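PDB 4WU3: Myo-inositol phosphohydrolase from Mitsuokella multacida, which probably hydrolyses phosphate esters of inositol hexakisphosphate as a PTP-like 3-phosphatase, and is seen here with inositol-(1,3,4,5)-tetrakisphosphate bound. Local coordinates for residues F356-S361 and K409-G414; K383-L388 and L568-L573; Y505-T510 and T548-M553. The protein carries 2 engineered substitutions. One frame throughout, in Å; residues are numbered along the deposited sequence.

Interaction 1 of 3, residues F356-S361 and K409-G414; sequences FRTMNS and KQQAKG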
loop_
_atom_site.group_PDB
_atom_site.type_symbol
_atom_site.label_atom_id
_atom_site.label_comp_id
_atom_site.label_asym_id
_atom_site.label_seq_id
_atom_site.Cartn_x
_atom_site.Cartn_y
_atom_site.Cartn_z
ATOM N N PHE A 356 1.378 -45.479 -10.390
ATOM C CA PHE A 356 0.998 -46.271 -11.553
ATOM C C PHE A 356 -0.213 -47.104 -11.216
ATOM O O PHE A 356 -0.264 -47.694 -10.142
ATOM C CB PHE A 356 2.127 -47.221 -11.975
ATOM C CG PHE A 356 1.749 -48.151 -13.111
ATOM C CD1 PHE A 356 1.794 -47.717 -14.421
ATOM C CD2 PHE A 356 1.336 -49.453 -12.864
ATOM C CE1 PHE A 356 1.443 -48.560 -15.465
ATOM C CE2 PHE A 356 1.002 -50.300 -13.905
ATOM C CZ PHE A 356 1.048 -49.849 -15.209
ATOM N N ARG A 357 -1.177 -47.166 -12.128
ATOM C CA ARG A 357 -2.331 -48.045 -11.943
ATOM C C ARG A 357 -2.997 -48.348 -13.260
ATOM O O ARG A 357 -2.889 -47.566 -14.211
ATOM C CB ARG A 357 -3.354 -47.428 -10.983
ATOM C CG ARG A 357 -4.037 -46.170 -11.495
ATOM C CD ARG A 357 -3.245 -44.901 -11.209
ATOM N NE ARG A 357 -4.083 -43.709 -11.341
ATOM C CZ ARG A 357 -3.640 -42.461 -11.235
ATOM N NH1 ARG A 357 -2.387 -42.197 -10.987
ATOM N NH2 ARG A 357 -4.452 -41.454 -11.385
ATOM N N THR A 358 -3.674 -49.492 -13.322
ATOM C CA THR A 358 -4.560 -49.799 -14.437
ATOM C C THR A 358 -5.939 -50.002 -13.851
ATOM O O THR A 358 -6.093 -50.081 -12.636
ATOM C CB THR A 358 -4.135 -51.060 -15.238
ATOM O OG1 THR A 358 -4.447 -52.257 -14.502
ATOM C CG2 THR A 358 -2.651 -51.032 -15.560
ATOM N N MET A 359 -6.948 -50.077 -14.706
ATOM C CA MET A 359 -8.304 -50.266 -14.231
ATOM C C MET A 359 -8.527 -51.695 -13.752
ATOM O O MET A 359 -9.611 -52.027 -13.256
ATOM C CB MET A 359 -9.296 -49.898 -15.325
ATOM C CG MET A 359 -9.209 -48.434 -15.728
ATOM S SD MET A 359 -9.526 -47.360 -14.314
ATOM C CE MET A 359 -7.890 -46.997 -13.709
ATOM N N ASN A 360 -7.498 -52.535 -13.883
ATOM C CA ASN A 360 -7.518 -53.879 -13.295
ATOM C C ASN A 360 -6.798 -53.944 -11.946
ATOM O O ASN A 360 -6.748 -55.004 -11.321
ATOM C CB ASN A 360 -6.878 -54.901 -14.245
ATOM C CG ASN A 360 -7.590 -54.992 -15.581
ATOM O OD1 ASN A 360 -8.797 -55.227 -15.642
ATOM N ND2 ASN A 360 -6.843 -54.826 -16.659
ATOM N N SER A 361 -6.238 -52.819 -11.503
ATOM C CA SER A 361 -5.429 -52.786 -10.281
ATOM C C SER A 361 -6.272 -52.965 -9.023
ATOM O O SER A 361 -7.489 -52.820 -9.058
ATOM C CB SER A 361 -4.660 -51.463 -10.178
ATOM O OG SER A 361 -3.621 -51.396 -11.143
ATOM N N LYS A 409 1.270 -54.220 -22.119
ATOM C CA LYS A 409 1.104 -55.195 -23.186
ATOM C C LYS A 409 0.420 -56.460 -22.688
ATOM O O LYS A 409 -0.359 -57.073 -23.408
ATOM C CB LYS A 409 2.448 -55.520 -23.810
ATOM C CG LYS A 409 2.976 -54.361 -24.630
ATOM C CD LYS A 409 4.381 -54.619 -25.117
ATOM C CE LYS A 409 4.800 -53.560 -26.115
ATOM N NZ LYS A 409 6.184 -53.807 -26.607
ATOM N N GLN A 410 0.690 -56.833 -21.447
ATOM C CA GLN A 410 -0.021 -57.934 -20.813
ATOM C C GLN A 410 -1.536 -57.709 -20.835
ATOM O O GLN A 410 -2.291 -58.630 -21.114
ATOM C CB GLN A 410 0.452 -58.096 -19.368
ATOM C CG GLN A 410 -0.206 -59.241 -18.623
ATOM C CD GLN A 410 0.205 -60.582 -19.181
ATOM O OE1 GLN A 410 1.392 -60.906 -19.233
ATOM N NE2 GLN A 410 -0.775 -61.377 -19.593
ATOM N N GLN A 411 -1.978 -56.489 -20.534
ATOM C CA GLN A 411 -3.407 -56.212 -20.332
ATOM C C GLN A 411 -4.103 -55.602 -21.550
ATOM O O GLN A 411 -5.320 -55.663 -21.667
ATOM C CB GLN A 411 -3.594 -55.294 -19.125
ATOM C CG GLN A 411 -3.091 -55.908 -17.831
ATOM C CD GLN A 411 -3.186 -54.972 -16.648
ATOM O OE1 GLN A 411 -4.154 -54.212 -16.500
ATOM N NE2 GLN A 411 -2.192 -55.030 -15.790
ATOM N N ALA A 412 -3.334 -55.017 -22.456
ATOM C CA ALA A 412 -3.912 -54.303 -23.586
ATOM C C ALA A 412 -4.419 -55.242 -24.679
ATOM O O ALA A 412 -3.794 -56.255 -24.980
ATOM C CB ALA A 412 -2.901 -53.336 -24.156
ATOM N N LYS A 413 -5.556 -54.884 -25.270
ATOM C CA LYS A 413 -6.179 -55.677 -26.328
ATOM C C LYS A 413 -6.098 -54.949 -27.669
ATOM O O LYS A 413 -6.712 -55.363 -28.642
ATOM C CB LYS A 413 -7.652 -55.962 -25.988
ATOM C CG LYS A 413 -7.882 -56.637 -24.640
ATOM C CD LYS A 413 -7.140 -57.961 -24.539
ATOM C CE LYS A 413 -7.401 -58.646 -23.203
ATOM N NZ LYS A 413 -6.390 -59.696 -22.882
ATOM N N GLY A 414 -5.340 -53.860 -27.712
ATOM C CA GLY A 414 -5.217 -53.054 -28.919
ATOM C C GLY A 414 -4.089 -52.056 -28.748
ATOM O O GLY A 414 -3.341 -52.127 -27.778
HETATM O O HOH W 1 -3.137 -54.109 -12.765
#
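A single oxygen, OE1 of Q411, accepts both direct hydrogen bonds of the contact, although the CA atoms of the nearest pair, N360 and Q411, stay 8.5 Å apart. The gap is spanned by Q411 itself, which leaves the end of helix 398-411 as a chain extended beyond CG (chi2 176°). T358 OG1 donates to Q411 OE1 at 2.8 Å, in the carbonyl plane and on a lone pair. N360 ND2 lies 2.8 Å from Q411 OE1 in a nearly straight bond (N-H...O 176°); it comes from above the carbonyl plane of Q411, off the lone pairs, the two amide planes being 54° apart, while OE1 stays in the plane of the N360 amide. The T358 hydroxyl works on its own segment too: it takes a bond from the backbone N of N360 (3.1 Å to T358 OG1), forming an ST turn inside the type I turn T358-S361, while T358 N donates to S361 OG at 2.9 Å. A water extends the network, donating to T358 OG1 and accepting from Q411 NE2 at 3.3 Å. W535 of strand 535-539 packs on both T358 and Q411, placing the contact at the outermost strand 357-358 of the sheet. A leucine at Q411 would probably leave T358 OG1 and N360 ND2 without their shared acceptor and set the N360 amide freer to turn. F356 supplies apolar packing further up the helix, but Q411 meets T358 and N360 mainly through polar bonds, which with the water probably hold its amide in one orientation.

Interaction 2 of 3, residues K383-L388 and L568-L573; sequences KGLDTL and LSRQYL
The CA atoms of L385 and R570 are the closest pair at 9.5 Å, so the backbones stand well apart, and G384, between K383 and L385, takes a positive phi (95°) just before the short, weakly bonded helix 385-388. Within this PTP-like phytase domain the contact docks that loop and helix start against helix 564-573, and one arginine, R570, does most of the bridging. R570 runs extended from CG to NE and meets the loop end-on: NH1 and NH2 both donate to K383 O, each at 3.1 Å. Neither bond is straight, both N-H...O angles being 139°, as expected when one oxygen is shared by two nitrogens of a guanidinium. Both nitrogens approach from the same face of the K383 carbonyl plane, and the oxygen is itself tilted 19° from the guanidinium plane. The group has further anchors: NH1 makes a salt bridge with D555 of helix 545-558, and NH2 also bonds T381 O. The fork is therefore held by a carboxylate as well as by two backbone carbonyls, which fixes its orientation and probably balances its charge in a buried place. The K383 ammonium group turns away to a salt bridge with D561. L385 closes the contact from above the guanidinium: its CD2 methyl rests over one face, offset toward the rim, with CD2 of L385 3.6 Å from NE of R570.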
loop_
_atom_site.group_PDB
_atom_site.type_symbol
_atom_site.label_atom_id
_atom_site.label_comp_id
_atom_site.label_asym_id
_atom_site.label_seq_id
_atom_site.Cartn_x
_atom_site.Cartn_y
_atom_site.Cartn_z
ATOM N N LYS A 383 -17.930 -51.610 -12.158
ATOM C CA LYS A 383 -18.524 -51.903 -13.444
ATOM C C LYS A 383 -17.877 -51.155 -14.616
ATOM O O LYS A 383 -17.745 -49.932 -14.618
ATOM C CB LYS A 383 -20.015 -51.606 -13.386
ATOM C CG LYS A 383 -20.683 -51.807 -14.708
ATOM C CD LYS A 383 -20.699 -50.516 -15.484
ATOM C CE LYS A 383 -21.118 -50.841 -16.895
ATOM N NZ LYS A 383 -21.425 -49.626 -17.678
ATOM N N GLY A 384 -17.494 -51.903 -15.635
ATOM C CA GLY A 384 -16.924 -51.295 -16.824
ATOM C C GLY A 384 -15.398 -51.262 -16.811
ATOM O O GLY A 384 -14.755 -51.126 -17.856
ATOM N N LEU A 385 -14.818 -51.398 -15.627
ATOM C CA LEU A 385 -13.373 -51.282 -15.466
ATOM C C LEU A 385 -12.612 -52.337 -16.265
ATOM O O LEU A 385 -11.518 -52.081 -16.772
ATOM C CB LEU A 385 -12.994 -51.385 -13.994
ATOM C CG LEU A 385 -13.394 -50.225 -13.082
ATOM C CD1 LEU A 385 -12.767 -50.414 -11.712
ATOM C CD2 LEU A 385 -12.985 -48.879 -13.653
ATOM N N ASP A 386 -13.197 -53.523 -16.386
ATOM C CA ASP A 386 -12.536 -54.620 -17.095
ATOM C C ASP A 386 -12.356 -54.350 -18.602
ATOM O O ASP A 386 -11.537 -54.994 -19.260
ATOM C CB ASP A 386 -13.302 -55.936 -16.870
ATOM C CG ASP A 386 -14.759 -55.842 -17.269
ATOM O OD1 ASP A 386 -15.527 -55.147 -16.563
ATOM O OD2 ASP A 386 -15.139 -56.468 -18.280
ATOM N N THR A 387 -13.122 -53.413 -19.154
ATOM C CA THR A 387 -13.006 -53.091 -20.583
ATOM C C THR A 387 -12.700 -51.605 -20.847
ATOM O O THR A 387 -12.753 -51.145 -21.990
ATOM C CB THR A 387 -14.278 -53.501 -21.361
ATOM O OG1 THR A 387 -15.409 -52.782 -20.861
ATOM C CG2 THR A 387 -14.545 -54.994 -21.223
ATOM N N LEU A 388 -12.371 -50.859 -19.797
ATOM C CA LEU A 388 -12.075 -49.428 -19.938
ATOM C C LEU A 388 -10.702 -49.187 -20.601
ATOM O O LEU A 388 -10.487 -48.174 -21.256
ATOM C CB LEU A 388 -12.170 -48.742 -18.573
ATOM C CG LEU A 388 -12.139 -47.206 -18.499
ATOM C CD1 LEU A 388 -12.993 -46.575 -19.582
ATOM C CD2 LEU A 388 -12.611 -46.743 -17.126
ATOM N N LEU A 568 -15.530 -41.027 -9.168
ATOM C CA LEU A 568 -14.480 -40.314 -8.441
ATOM C C LEU A 568 -13.875 -41.198 -7.362
ATOM O O LEU A 568 -12.662 -41.204 -7.133
ATOM C CB LEU A 568 -15.028 -39.017 -7.841
ATOM C CG LEU A 568 -15.527 -38.019 -8.889
ATOM C CD1 LEU A 568 -15.828 -36.674 -8.251
ATOM C CD2 LEU A 568 -14.533 -37.844 -10.031
ATOM N N SER A 569 -14.726 -41.967 -6.705
ATOM C CA SER A 569 -14.270 -42.852 -5.650
ATOM C C SER A 569 -13.349 -43.962 -6.180
ATOM O O SER A 569 -12.274 -44.197 -5.635
ATOM C CB SER A 569 -15.472 -43.432 -4.911
ATOM O OG SER A 569 -16.229 -42.390 -4.301
ATOM N N ARG A 570 -13.732 -44.634 -7.255
ATOM C CA ARG A 570 -12.875 -45.693 -7.741
ATOM C C ARG A 570 -11.583 -45.154 -8.359
ATOM O O ARG A 570 -10.517 -45.747 -8.164
ATOM C CB ARG A 570 -13.617 -46.621 -8.698
ATOM C CG ARG A 570 -14.028 -46.021 -10.026
ATOM C CD ARG A 570 -15.191 -46.825 -10.570
ATOM N NE ARG A 570 -15.327 -46.716 -12.012
ATOM C CZ ARG A 570 -16.202 -47.414 -12.717
ATOM N NH1 ARG A 570 -16.275 -47.273 -14.014
ATOM N NH2 ARG A 570 -17.009 -48.264 -12.130
ATOM N N GLN A 571 -11.650 -44.024 -9.066
ATOM C CA GLN A 571 -10.418 -43.408 -9.592
ATOM C C GLN A 571 -9.470 -43.012 -8.442
ATOM O O GLN A 571 -8.243 -43.096 -8.576
ATOM C CB GLN A 571 -10.725 -42.210 -10.498
ATOM C CG GLN A 571 -11.400 -42.564 -11.820
ATOM C CD GLN A 571 -10.671 -43.647 -12.592
ATOM O OE1 GLN A 571 -9.441 -43.741 -12.567
ATOM N NE2 GLN A 571 -11.430 -44.477 -13.281
ATOM N N TYR A 572 -10.040 -42.594 -7.316
ATOM C CA TYR A 572 -9.251 -42.323 -6.120
ATOM C C TYR A 572 -8.702 -43.629 -5.570
ATOM O O TYR A 572 -7.495 -43.751 -5.314
ATOM C CB TYR A 572 -10.078 -41.605 -5.038
ATOM C CG TYR A 572 -9.375 -41.532 -3.696
ATOM C CD1 TYR A 572 -8.377 -40.611 -3.471
ATOM C CD2 TYR A 572 -9.700 -42.402 -2.666
ATOM C CE1 TYR A 572 -7.717 -40.545 -2.261
ATOM C CE2 TYR A 572 -9.054 -42.340 -1.442
ATOM C CZ TYR A 572 -8.056 -41.405 -1.247
ATOM O OH TYR A 572 -7.392 -41.317 -0.034
ATOM N N LEU A 573 -9.585 -44.610 -5.407
ATOM C CA LEU A 573 -9.194 -45.874 -4.803
ATOM C C LEU A 573 -8.118 -46.559 -5.617
ATOM O O LEU A 573 -7.260 -47.232 -5.068
ATOM C CB LEU A 573 -10.399 -46.788 -4.628
ATOM C CG LEU A 573 -11.347 -46.295 -3.533
ATOM C CD1 LEU A 573 -12.615 -47.117 -3.502
ATOM C CD2 LEU A 573 -10.661 -46.333 -2.177
#

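Interaction 3 of 3, residues Y505-T510 and T548-M553; sequences YRIAAT and TAYMAM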
loop_
_atom_site.group_PDB
_atom_site.type_symbol
_atom_site.label_atom_id
_atom_site.label_comp_id
_atom_site.label_asym_id
_atom_site.label_seq_id
_atom_site.Cartn_x
_atom_site.Cartn_y
_atom_site.Cartn_z
ATOM N N TYR A 505 0.368 -38.949 -27.759
ATOM C CA TYR A 505 -0.485 -37.799 -27.970
ATOM C C TYR A 505 -0.290 -36.806 -26.821
ATOM O O TYR A 505 -0.152 -37.190 -25.664
ATOM C CB TYR A 505 -1.961 -38.208 -28.123
ATOM C CG TYR A 505 -2.805 -37.098 -28.704
ATOM C CD1 TYR A 505 -2.981 -36.972 -30.075
ATOM C CD2 TYR A 505 -3.394 -36.146 -27.883
ATOM C CE1 TYR A 505 -3.724 -35.931 -30.611
ATOM C CE2 TYR A 505 -4.137 -35.104 -28.405
ATOM C CZ TYR A 505 -4.299 -34.996 -29.770
ATOM O OH TYR A 505 -5.032 -33.943 -30.277
ATOM N N ARG A 506 -0.267 -35.526 -27.166
ATOM C CA ARG A 506 0.028 -34.467 -26.224
ATOM C C ARG A 506 -1.151 -33.518 -26.043
ATOM O O ARG A 506 -1.650 -32.962 -27.012
ATOM C CB ARG A 506 1.228 -33.667 -26.742
ATOM C CG ARG A 506 1.658 -32.527 -25.829
ATOM C CD ARG A 506 2.306 -33.063 -24.574
ATOM N NE ARG A 506 2.967 -32.012 -23.813
ATOM C CZ ARG A 506 4.227 -31.627 -23.987
ATOM N NH1 ARG A 506 4.985 -32.193 -24.912
ATOM N NH2 ARG A 506 4.731 -30.665 -23.231
ATOM N N ILE A 507 -1.598 -33.337 -24.804
ATOM C CA ILE A 507 -2.509 -32.243 -24.481
ATOM C C ILE A 507 -1.794 -31.335 -23.479
ATOM O O ILE A 507 -1.301 -31.794 -22.440
ATOM C CB ILE A 507 -3.858 -32.751 -23.915
ATOM C CG1 ILE A 507 -4.554 -33.635 -24.950
ATOM C CG2 ILE A 507 -4.763 -31.580 -23.558
ATOM C CD1 ILE A 507 -5.756 -34.385 -24.427
ATOM N N ALA A 508 -1.714 -30.052 -23.804
ATOM C CA ALA A 508 -0.962 -29.109 -22.995
ATOM C C ALA A 508 -1.810 -28.539 -21.848
ATOM O O ALA A 508 -2.216 -27.374 -21.868
ATOM C CB ALA A 508 -0.414 -27.994 -23.874
ATOM N N ALA A 509 -2.055 -29.366 -20.835
ATOM C CA ALA A 509 -2.922 -28.981 -19.725
ATOM C C ALA A 509 -2.107 -28.307 -18.631
ATOM O O ALA A 509 -1.070 -28.813 -18.215
ATOM C CB ALA A 509 -3.661 -30.196 -19.178
ATOM N N THR A 510 -2.573 -27.145 -18.179
ATOM C CA THR A 510 -1.845 -26.368 -17.179
ATOM C C THR A 510 -1.929 -27.044 -15.824
ATOM O O THR A 510 -2.987 -27.507 -15.423
ATOM C CB THR A 510 -2.391 -24.941 -17.070
ATOM O OG1 THR A 510 -2.298 -24.304 -18.348
ATOM C CG2 THR A 510 -1.590 -24.142 -16.036
ATOM N N THR A 548 -5.760 -37.756 -12.985
ATOM C CA THR A 548 -6.996 -38.287 -12.417
ATOM C C THR A 548 -8.230 -37.579 -12.966
ATOM O O THR A 548 -9.283 -38.196 -13.149
ATOM C CB THR A 548 -7.019 -38.202 -10.882
ATOM O OG1 THR A 548 -5.808 -38.748 -10.346
ATOM C CG2 THR A 548 -8.188 -38.989 -10.346
ATOM N N ALA A 549 -8.091 -36.290 -13.247
ATOM C CA ALA A 549 -9.152 -35.540 -13.922
ATOM C C ALA A 549 -9.510 -36.170 -15.279
ATOM O O ALA A 549 -10.667 -36.481 -15.552
ATOM C CB ALA A 549 -8.727 -34.087 -14.110
ATOM N N TYR A 550 -8.513 -36.364 -16.135
ATOM C CA TYR A 550 -8.765 -36.972 -17.440
ATOM C C TYR A 550 -9.254 -38.416 -17.317
ATOM O O TYR A 550 -10.198 -38.817 -18.019
ATOM C CB TYR A 550 -7.532 -36.858 -18.342
ATOM C CG TYR A 550 -7.523 -35.558 -19.116
ATOM C CD1 TYR A 550 -8.218 -35.439 -20.320
ATOM C CD2 TYR A 550 -6.871 -34.437 -18.624
ATOM C CE1 TYR A 550 -8.236 -34.244 -21.016
ATOM C CE2 TYR A 550 -6.880 -33.236 -19.319
ATOM C CZ TYR A 550 -7.562 -33.143 -20.513
ATOM O OH TYR A 550 -7.571 -31.942 -21.204
ATOM N N MET A 551 -8.657 -39.195 -16.419
ATOM C CA MET A 551 -9.121 -40.571 -16.232
ATOM C C MET A 551 -10.605 -40.625 -15.816
ATOM O O MET A 551 -11.365 -41.458 -16.310
ATOM C CB MET A 551 -8.254 -41.315 -15.221
ATOM C CG MET A 551 -6.842 -41.590 -15.706
ATOM S SD MET A 551 -5.722 -42.157 -14.416
ATOM C CE MET A 551 -6.245 -43.871 -14.299
ATOM N N ALA A 552 -11.007 -39.732 -14.914
ATOM C CA ALA A 552 -12.383 -39.666 -14.448
ATOM C C ALA A 552 -13.335 -39.241 -15.568
ATOM O O ALA A 552 -14.466 -39.720 -15.645
ATOM C CB ALA A 552 -12.489 -38.707 -13.269
ATOM N N MET A 553 -12.886 -38.336 -16.433
ATOM C CA MET A 553 -13.721 -37.887 -17.547
ATOM C C MET A 553 -13.932 -38.995 -18.579
ATOM O O MET A 553 -15.030 -39.163 -19.111
ATOM C CB MET A 553 -13.104 -36.664 -18.221
ATOM C CG MET A 553 -13.366 -35.369 -17.480
ATOM S SD MET A 553 -12.766 -33.950 -18.394
ATOM C CE MET A 553 -11.096 -33.774 -17.771
#
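Y550, I507 and A509 make this contact, with Y550 giving up the most surface, I507 next and A509 least. The tyrosine projects from helix 545-558 toward strand 503-509, while I507 and A509 direct their CB atoms at the helix and A508 between them, at the centre of an inverse gamma turn, points away. The CA atoms of A509 and Y550 are 10.2 Å apart, so the phenol ring fills most of the distance between the layers. At its far end Y550 OH lies 3.7 Å from CG2 of I507, a branch set anti to the backbone N of I507, and the other branch of I507 brings CD1 within 4.2 Å of CE1 of Y550. A509 adds a methyl from the same side of the ring plane as I507 CD1, CB to CE2 of Y550 at 4.4 Å. Both side chains meet the ring obliquely, so the contact is van der Waals packing, mostly methyls against the ring and its hydroxyl. The opposite ring face is occupied from within the helix, by M553 CE, 4.1 Å above the plane over its centre; P515 also touches the tyrosine. The backbone here is tied to the pocket as well: A509 O accepts from NH1 of R546, an inositol tetrakisphosphate pocket residue, and the A509 side chain lies about 8 Å from the ligand. Helix 449-463 covers the other sheet face, where V452 meets A508. A sheet between helices, with a helix rising out of the phosphate-binding loop S540-R546, is characteristic of the PTP-like phosphatase fold.

Interactions 1 and 3 reach the same five-stranded mixed sheet, in the second of the chain's two phytase-like halves; interaction 2 joins two helices next to helix 545-558. Interaction 1 lies at the outermost strand 357-358 and interaction 3 at the outermost strand 503-509, their centres about 18 Å apart; interaction 2 is about 12 Å from the first and 16 Å from the third. Along the chain interactions 1 and 2 alternate, interaction 1 closes before interaction 3 opens, and interaction 3 falls between the two segments of interaction 2. Interaction 3 contains helix 545-558, which follows the phosphate-binding loop, and interactions 1 and 2 touch this helix through M359, R357 and Q571.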